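Local coordinates for protein homocitrate synthase (Sulfolobus acidocaldarius, PDB 6KTQ) that catalyses the aldol-type condensation of acetyl-CoA with 2-oxoglutarate to give homocitrate, the first step of lysine biosynthesis through the alpha-aminoadipate pathway, at residues S106-R111 with I124-G129. Residues are numbered along the deposited sequence; the frame is centred on the assembly and turned at random.
With COA (coenzyme A), chain E.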
loop_
_atom_site.group_PDB
_atom_site.type_symbol
_atom_site.label_atom_id
_atom_site.label_comp_id
_atom_site.label_asym_id
_atom_site.label_seq_id
_atom_site.Cartn_x
_atom_site.Cartn_y
_atom_site.Cartn_z
ATOM N N SER A 106 -10.960 27.391 15.313
ATOM C CA SER A 106 -10.342 28.698 15.502
ATOM C C SER A 106 -9.823 29.304 14.198
ATOM O O SER A 106 -9.227 28.609 13.376
ATOM C CB SER A 106 -9.173 28.544 16.472
ATOM O OG SER A 106 -8.610 29.779 16.853
ATOM N N ARG A 107 -10.044 30.607 13.997
ATOM C CA ARG A 107 -9.339 31.319 12.946
ATOM C C ARG A 107 -7.898 31.456 13.385
ATOM O O ARG A 107 -7.553 31.165 14.535
ATOM C CB ARG A 107 -9.946 32.707 12.690
ATOM C CG ARG A 107 -11.273 32.628 11.963
ATOM C CD ARG A 107 -11.844 34.011 11.745
ATOM N NE ARG A 107 -12.089 34.629 13.035
ATOM C CZ ARG A 107 -12.411 35.903 13.199
ATOM N NH1 ARG A 107 -12.542 36.719 12.147
ATOM N NH2 ARG A 107 -12.618 36.348 14.428
ATOM N N ALA A 108 -7.055 31.885 12.471
ATOM C CA ALA A 108 -5.696 32.233 12.823
ATOM C C ALA A 108 -5.725 33.655 13.368
ATOM O O ALA A 108 -5.248 34.571 12.737
ATOM C CB ALA A 108 -4.790 32.128 11.614
ATOM N N VAL A 109 -6.313 33.829 14.543
ATOM C CA VAL A 109 -6.345 35.133 15.197
ATOM C C VAL A 109 -6.250 34.858 16.686
ATOM O O VAL A 109 -6.901 33.942 17.195
ATOM C CB VAL A 109 -7.594 36.012 14.850
ATOM C CG1 VAL A 109 -7.940 35.969 13.372
ATOM C CG2 VAL A 109 -8.812 35.639 15.667
ATOM N N LYS A 110 -5.418 35.645 17.360
ATOM C CA LYS A 110 -5.101 35.470 18.780
ATOM C C LYS A 110 -6.336 35.302 19.650
ATOM O O LYS A 110 -6.396 34.395 20.484
ATOM C CB LYS A 110 -4.294 36.668 19.301
ATOM C CG LYS A 110 -2.775 36.504 19.260
ATOM C CD LYS A 110 -2.042 37.772 19.714
ATOM C CE LYS A 110 -2.794 38.547 20.803
ATOM N NZ LYS A 110 -2.066 39.762 21.262
ATOM N N ARG A 111 -7.313 36.181 19.457
ATOM C CA ARG A 111 -8.584 36.100 20.187
ATOM C C ARG A 111 -9.165 34.679 20.157
ATOM O O ARG A 111 -9.293 34.048 21.202
ATOM C CB ARG A 111 -9.602 37.102 19.628
ATOM C CG ARG A 111 -10.866 37.267 20.466
ATOM C CD ARG A 111 -10.632 38.112 21.710
ATOM N NE ARG A 111 -10.086 37.360 22.850
ATOM C CZ ARG A 111 -10.781 36.953 23.923
ATOM N NH1 ARG A 111 -12.084 37.205 24.053
ATOM N NH2 ARG A 111 -10.159 36.283 24.894
ATOM N N ILE A 124 -7.254 22.317 19.544
ATOM C CA ILE A 124 -7.642 23.548 18.856
ATOM C C ILE A 124 -7.313 23.356 17.383
ATOM O O ILE A 124 -6.194 23.021 17.042
ATOM C CB ILE A 124 -6.926 24.798 19.447
ATOM C CG1 ILE A 124 -7.456 25.094 20.868
ATOM C CG2 ILE A 124 -7.106 26.011 18.547
ATOM C CD1 ILE A 124 -6.741 26.217 21.609
ATOM N N ALA A 125 -8.313 23.525 16.518
ATOM C CA ALA A 125 -8.143 23.387 15.070
ATOM C C ALA A 125 -8.126 24.736 14.420
ATOM O O ALA A 125 -9.172 25.386 14.296
ATOM C CB ALA A 125 -9.260 22.544 14.473
ATOM N N ILE A 126 -6.940 25.172 14.015
ATOM C CA ILE A 126 -6.789 26.455 13.354
ATOM C C ILE A 126 -6.872 26.227 11.873
ATOM O O ILE A 126 -6.152 25.380 11.331
ATOM C CB ILE A 126 -5.447 27.134 13.680
ATOM C CG1 ILE A 126 -5.365 27.471 15.178
ATOM C CG2 ILE A 126 -5.302 28.388 12.847
ATOM C CD1 ILE A 126 -3.979 27.882 15.635
ATOM N N PHE A 127 -7.750 26.978 11.226
ATOM C CA PHE A 127 -7.927 26.875 9.785
ATOM C C PHE A 127 -7.400 28.090 9.054
ATOM O O PHE A 127 -7.401 29.185 9.592
ATOM C CB PHE A 127 -9.407 26.605 9.426
ATOM C CG PHE A 127 -10.372 27.654 9.909
ATOM C CD1 PHE A 127 -10.960 27.552 11.173
ATOM C CD2 PHE A 127 -10.737 28.705 9.080
ATOM C CE1 PHE A 127 -11.864 28.505 11.610
ATOM C CE2 PHE A 127 -11.641 29.659 9.499
ATOM C CZ PHE A 127 -12.199 29.569 10.761
ATOM N N TYR A 128 -6.919 27.882 7.832
ATOM C CA TYR A 128 -6.549 28.979 6.951
ATOM C C TYR A 128 -6.622 28.484 5.530
ATOM O O TYR A 128 -6.315 27.325 5.248
ATOM C CB TYR A 128 -5.124 29.481 7.266
ATOM C CG TYR A 128 -4.852 30.941 6.957
ATOM C CD1 TYR A 128 -5.098 31.937 7.908
ATOM C CD2 TYR A 128 -4.307 31.328 5.735
ATOM C CE1 TYR A 128 -4.834 33.287 7.622
ATOM C CE2 TYR A 128 -4.044 32.666 5.441
ATOM C CZ TYR A 128 -4.304 33.633 6.383
ATOM O OH TYR A 128 -4.052 34.945 6.070
ATOM N N GLY A 129 -6.976 29.390 4.632
ATOM C CA GLY A 129 -7.186 29.071 3.237
ATOM C C GLY A 129 -5.863 29.199 2.527
ATOM O O GLY A 129 -5.289 30.270 2.517
HETATM N N1A COA E . -7.844 33.395 9.907
HETATM C C2A COA E . -7.874 34.739 10.128
HETATM N N3A COA E . -8.818 35.568 9.591
HETATM C C4A COA E . -9.775 35.091 8.772
HETATM C C5A COA E . -9.811 33.653 8.492
HETATM C C6A COA E . -8.764 32.812 9.107
HETATM N N6A COA E . -8.761 31.488 8.864
HETATM N N7A COA E . -10.862 33.447 7.676
HETATM C C8A COA E . -11.450 34.656 7.440
HETATM N N9A COA E . -10.788 35.622 8.088
HETATM C C1B COA E . -11.159 37.042 8.184
HETATM C C2B COA E . -11.355 37.764 6.879
HETATM O O2B COA E . -10.143 38.187 6.283
HETATM C C3B COA E . -12.192 38.921 7.375
HETATM O O3B COA E . -11.472 39.857 8.147
HETATM P P3B COA E . -11.819 41.416 8.008
HETATM O O7A COA E . -10.525 42.008 8.433
HETATM O O8A COA E . -12.980 41.583 8.966
HETATM O O9A COA E . -12.179 41.643 6.578
HETATM C C4B COA E . -13.175 38.257 8.303
HETATM O O4B COA E . -12.447 37.122 8.832
HETATM C C5B COA E . -14.334 38.067 7.334
HETATM O O5B COA E . -15.519 37.677 7.890
HETATM P P1A COA E . -16.721 38.503 8.565
HETATM O O1A COA E . -17.516 37.258 8.709
HETATM O O2A COA E . -17.262 39.668 7.781
HETATM O O3A COA E . -15.994 38.985 9.920
HETATM P P2A COA E . -16.653 39.263 11.332
HETATM O O4A COA E . -17.856 40.151 11.155
HETATM O O5A COA E . -15.532 39.627 12.265
HETATM O O6A COA E . -17.137 37.835 11.853
HETATM C CBP COA E . -16.932 35.531 12.547
HETATM C CCP COA E . -16.191 36.770 12.035
HETATM C CDP COA E . -15.966 34.349 12.725
HETATM C CEP COA E . -17.557 35.861 13.908
HETATM C CAP COA E . -18.047 35.230 11.541
HETATM O OAP COA E . -17.577 35.168 10.187
HETATM C C9P COA E . -18.722 33.937 11.864
HETATM O O9P COA E . -19.410 33.870 12.856
HETATM N N8P COA E . -18.488 32.933 11.015
HETATM C C7P COA E . -19.052 31.603 11.151
HETATM C C6P COA E . -17.934 30.561 11.310
HETATM C C5P COA E . -17.141 30.464 10.022
HETATM O O5P COA E . -17.197 31.381 9.191
HETATM N N4P COA E . -16.388 29.367 9.861
HETATM C C3P COA E . -15.521 29.238 8.691
HETATM C C2P COA E . -14.954 27.846 8.469
HETATM S S1P COA E . -13.748 28.027 7.120
#
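Phe127 CG sits between its backbone N and carbonyl carbon (chi1 59°), laying the ring alongside the Arg107 side chain, whose CG is trans to its own carbonyl carbon (chi1 -73°) and runs the same way. CG of Arg107 reaches CZ of Phe127 at 3.4 Å, and Arg107 CA lies over one ring face (CH-pi, 4.2 Å from the centroid); C2P of coenzyme A covers the opposite face near the rim. The backbones pair in parallel at Ser106 and Ile126: Phe127 N donates to Ser106 O almost in line with the carbonyl (3.1 Å), while Ser106 N gives a weak bond to Ala125 O. Ser106 OG turns onto a lone pair of Arg107 O (2.9 Å), bracing the turn into Ala108. Ala108, centre of an inverse gamma turn, sets its CB against CD1 of Tyr128 (3.7 Å) and CG2 of Ile126. Two backbone groups read the adenine edge: Ala108 N donates to coenzyme A N1A (3.1 Å), and coenzyme A N6A donates to Phe127 O (2.8 Å). The aliphatic part of Arg107 lies over one adenine face, CD 3.8 Å from C4A; NE forms a salt bridge with Asp112, and NH1 a weak bond to the ribose O4B, in plane at the guanidinium edge. C-terminal ends of adjacent parallel strands in a beta-alpha-beta unit, with the loop after the first, thus form the adenine-binding part of the coenzyme A pocket, at the active-site end of the TIM barrel.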